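Long-range contact in TcpB (Brucella melitensis, PDB 4LQC), which belongs to the TIR-domain family, whose members adopt a flavodoxin-like fold with a central parallel sheet flanked by helices: residues B[8-13]-B[58-63]. The protein carries 2 engineered substitutions. Residues are numbered along the deposited sequence; the frame is centred on the assembly and turned at random.
Sequences DFFIAH and ANSKFG. Engineered in segment 8-13: Ala12 (natural residue Ser).
Ser60 opens the contact at the edge of the Phe10 ring, its CB lying in the ring plane; its OG, 3.8 Å from Phe10 CD2, is hydrogen-bonded instead to the carbonyl of Gly56. At Lys61 the chain turns a corner. The lysine runs alongside Asp8, with CE 3.5 Å from Asp8 OD1, but NZ stays beyond salt-bridge distance of that carboxylate and pairs with Glu6, while Asp8 OD2 accepts from the backbone of Lys35.

Phe62 then illustrates how parallel strands pair, both bonds of one residue going to the neighbours of the residue opposite, here Phe9. Its N donates to Asp8 O (2.9 Å), and its O receives Phe10 N (3.2 Å) as well as a CA-H...O contact from Phe9. Phe62 CB packs 3.5 Å from Phe9 CD1, on the same side of the sheet. On the opposite face the Phe10 ring, turned between its backbone N and carbonyl carbon (chi1 67°), lies over Gly63 CA in a CH-pi contact.

This pairing joins the first and third strands of the TIR domain's parallel sheet (order 2-1-3-4-5). Strand 7-14 runs between 60-68 and 36-43, Phe9 bonding to the backbone of Phe37; Phe10 also meets Tyr41, and farther along Ile11 packs against helix 18-31.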
ATOM      1  N   ASP B   8     -23.731 -12.160  -1.526  1.00 40.47           N
ATOM      2  CA  ASP B   8     -22.953 -11.490  -2.562  1.00 38.86           C
ATOM      3  C   ASP B   8     -21.442 -11.674  -2.370  1.00 39.40           C
ATOM      4  O   ASP B   8     -20.728 -11.965  -3.324  1.00 37.44           O
ATOM      5  CB  ASP B   8     -23.306 -10.002  -2.625  1.00 40.67           C
ATOM      6  CG  ASP B   8     -24.806  -9.761  -2.701  1.00 42.62           C
ATOM      7  OD1 ASP B   8     -25.413 -10.177  -3.709  1.00 45.40           O
ATOM      8  OD2 ASP B   8     -25.376  -9.151  -1.765  1.00 40.39           O
ATOM      9  N   PHE B   9     -20.954 -11.512  -1.142  1.00 37.70           N
ATOM     10  CA  PHE B   9     -19.514 -11.613  -0.883  1.00 35.72           C
ATOM     11  C   PHE B   9     -19.213 -12.351   0.409  1.00 41.00           C
ATOM     12  O   PHE B   9     -19.996 -12.287   1.362  1.00 42.41           O
ATOM     13  CB  PHE B   9     -18.905 -10.227  -0.740  1.00 34.69           C
ATOM     14  CG  PHE B   9     -19.068  -9.367  -1.940  1.00 36.24           C
ATOM     15  CD1 PHE B   9     -18.253  -9.547  -3.047  1.00 36.36           C
ATOM     16  CD2 PHE B   9     -20.019  -8.357  -1.960  1.00 37.01           C
ATOM     17  CE1 PHE B   9     -18.393  -8.752  -4.167  1.00 37.64           C
ATOM     18  CE2 PHE B   9     -20.163  -7.548  -3.076  1.00 38.94           C
ATOM     19  CZ  PHE B   9     -19.349  -7.747  -4.184  1.00 40.98           C
ATOM     20  N   PHE B  10     -18.078 -13.047   0.454  1.00 36.68           N
ATOM     21  CA  PHE B  10     -17.442 -13.335   1.737  1.00 34.19           C
ATOM     22  C   PHE B  10     -16.131 -12.579   1.693  1.00 34.38           C
ATOM     23  O   PHE B  10     -15.602 -12.323   0.601  1.00 33.14           O
ATOM     24  CB  PHE B  10     -17.236 -14.833   1.990  1.00 35.04           C
ATOM     25  CG  PHE B  10     -16.241 -15.497   1.059  1.00 38.51           C
ATOM     26  CD1 PHE B  10     -14.920 -15.711   1.458  1.00 35.22           C
ATOM     27  CD2 PHE B  10     -16.629 -15.921  -0.205  1.00 36.82           C
ATOM     28  CE1 PHE B  10     -14.017 -16.324   0.616  1.00 33.86           C
ATOM     29  CE2 PHE B  10     -15.726 -16.537  -1.054  1.00 35.41           C
ATOM     30  CZ  PHE B  10     -14.415 -16.732  -0.647  1.00 35.92           C
ATOM     31  N   ILE B  11     -15.620 -12.189   2.859  1.00 33.46           N
ATOM     32  CA  ILE B  11     -14.346 -11.472   2.902  1.00 35.35           C
ATOM     33  C   ILE B  11     -13.316 -12.138   3.810  1.00 35.08           C
ATOM     34  O   ILE B  11     -13.408 -12.078   5.041  1.00 32.68           O
ATOM     35  CB  ILE B  11     -14.526  -9.974   3.228  1.00 31.22           C
ATOM     36  CG1 ILE B  11     -13.175  -9.287   3.309  1.00 29.28           C
ATOM     37  CG2 ILE B  11     -15.290  -9.793   4.510  1.00 34.03           C
ATOM     38  CD1 ILE B  11     -13.248  -7.785   3.089  1.00 35.18           C
ATOM     39  N   ALA B  12     -12.359 -12.807   3.163  1.00 31.14           N
ATOM     40  CA  ALA B  12     -11.260 -13.484   3.831  1.00 32.82           C
ATOM     41  C   ALA B  12     -10.175 -12.480   4.194  1.00 33.19           C
ATOM     42  O   ALA B  12      -9.775 -11.666   3.371  1.00 28.33           O
ATOM     43  CB  ALA B  12     -10.686 -14.574   2.925  1.00 29.87           C
ATOM     44  N   HIS B  13      -9.682 -12.550   5.424  1.00 34.70           N
ATOM     45  CA  HIS B  13      -8.764 -11.535   5.911  1.00 29.28           C
ATOM     46  C   HIS B  13      -7.973 -12.089   7.078  1.00 35.10           C
ATOM     47  O   HIS B  13      -8.412 -13.032   7.746  1.00 35.68           O
ATOM     48  CB  HIS B  13      -9.583 -10.361   6.415  1.00 32.79           C
ATOM     49  CG  HIS B  13     -10.574 -10.742   7.468  1.00 33.01           C
ATOM     50  ND1 HIS B  13     -11.760 -11.383   7.176  1.00 33.86           N
ATOM     51  CD2 HIS B  13     -10.554 -10.584   8.813  1.00 36.19           C
ATOM     52  CE1 HIS B  13     -12.431 -11.596   8.296  1.00 37.34           C
ATOM     53  NE2 HIS B  13     -11.721 -11.122   9.304  1.00 39.09           N
ATOM     54  N   ALA B  58     -18.948 -21.424  -2.005  1.00 41.37           N
ATOM     55  CA  ALA B  58     -20.073 -22.351  -2.016  1.00 45.18           C
ATOM     56  C   ALA B  58     -21.295 -21.699  -1.390  1.00 48.49           C
ATOM     57  O   ALA B  58     -22.388 -22.262  -1.415  1.00 54.31           O
ATOM     58  CB  ALA B  58     -19.715 -23.639  -1.288  1.00 37.95           C
ATOM     59  N   ASN B  59     -21.107 -20.504  -0.837  1.00 49.50           N
ATOM     60  CA  ASN B  59     -22.197 -19.759  -0.224  1.00 45.04           C
ATOM     61  C   ASN B  59     -22.315 -18.325  -0.708  1.00 43.01           C
ATOM     62  O   ASN B  59     -23.218 -17.614  -0.280  1.00 46.12           O
ATOM     63  CB  ASN B  59     -22.043 -19.757   1.295  1.00 51.13           C
ATOM     64  CG  ASN B  59     -22.087 -21.145   1.879  1.00 58.86           C
ATOM     65  OD1 ASN B  59     -22.954 -21.954   1.527  1.00 63.75           O
ATOM     66  ND2 ASN B  59     -21.143 -21.442   2.773  1.00 61.20           N
ATOM     67  N   SER B  60     -21.419 -17.896  -1.591  1.00 40.57           N
ATOM     68  CA  SER B  60     -21.417 -16.507  -2.039  1.00 39.64           C
ATOM     69  C   SER B  60     -21.122 -16.377  -3.529  1.00 41.33           C
ATOM     70  O   SER B  60     -20.501 -17.263  -4.123  1.00 43.76           O
ATOM     71  CB  SER B  60     -20.391 -15.686  -1.246  1.00 40.85           C
ATOM     72  OG  SER B  60     -20.451 -15.969   0.147  1.00 43.03           O
ATOM     73  N   LYS B  61     -21.558 -15.272  -4.138  1.00 40.73           N
ATOM     74  CA  LYS B  61     -21.250 -15.033  -5.546  1.00 43.58           C
ATOM     75  C   LYS B  61     -19.763 -14.771  -5.709  1.00 42.37           C
ATOM     76  O   LYS B  61     -19.120 -15.365  -6.573  1.00 47.03           O
ATOM     77  CB  LYS B  61     -22.061 -13.864  -6.135  1.00 44.09           C
ATOM     78  CG  LYS B  61     -23.556 -14.142  -6.286  1.00 46.84           C
ATOM     79  CD  LYS B  61     -24.281 -12.982  -6.976  1.00 48.93           C
ATOM     80  CE  LYS B  61     -25.581 -12.602  -6.262  1.00 48.39           C
ATOM     81  NZ  LYS B  61     -26.499 -13.770  -6.032  1.00 49.78           N
ATOM     82  N   PHE B  62     -19.215 -13.905  -4.859  1.00 40.67           N
ATOM     83  CA  PHE B  62     -17.824 -13.486  -4.988  1.00 41.86           C
ATOM     84  C   PHE B  62     -16.991 -13.631  -3.718  1.00 39.43           C
ATOM     85  O   PHE B  62     -17.518 -13.669  -2.618  1.00 38.23           O
ATOM     86  CB  PHE B  62     -17.760 -12.044  -5.483  1.00 40.91           C
ATOM     87  CG  PHE B  62     -18.165 -11.890  -6.917  1.00 46.78           C
ATOM     88  CD1 PHE B  62     -17.278 -12.210  -7.935  1.00 47.34           C
ATOM     89  CD2 PHE B  62     -19.434 -11.444  -7.249  1.00 45.46           C
ATOM     90  CE1 PHE B  62     -17.649 -12.064  -9.259  1.00 51.83           C
ATOM     91  CE2 PHE B  62     -19.814 -11.305  -8.566  1.00 43.10           C
ATOM     92  CZ  PHE B  62     -18.925 -11.608  -9.572  1.00 47.96           C
ATOM     93  N   GLY B  63     -15.678 -13.715  -3.893  1.00 41.07           N
ATOM     94  CA  GLY B  63     -14.755 -13.758  -2.781  1.00 34.98           C
ATOM     95  C   GLY B  63     -13.822 -12.556  -2.780  1.00 38.61           C
ATOM     96  O   GLY B  63     -13.192 -12.223  -3.793  1.00 39.44           O
TER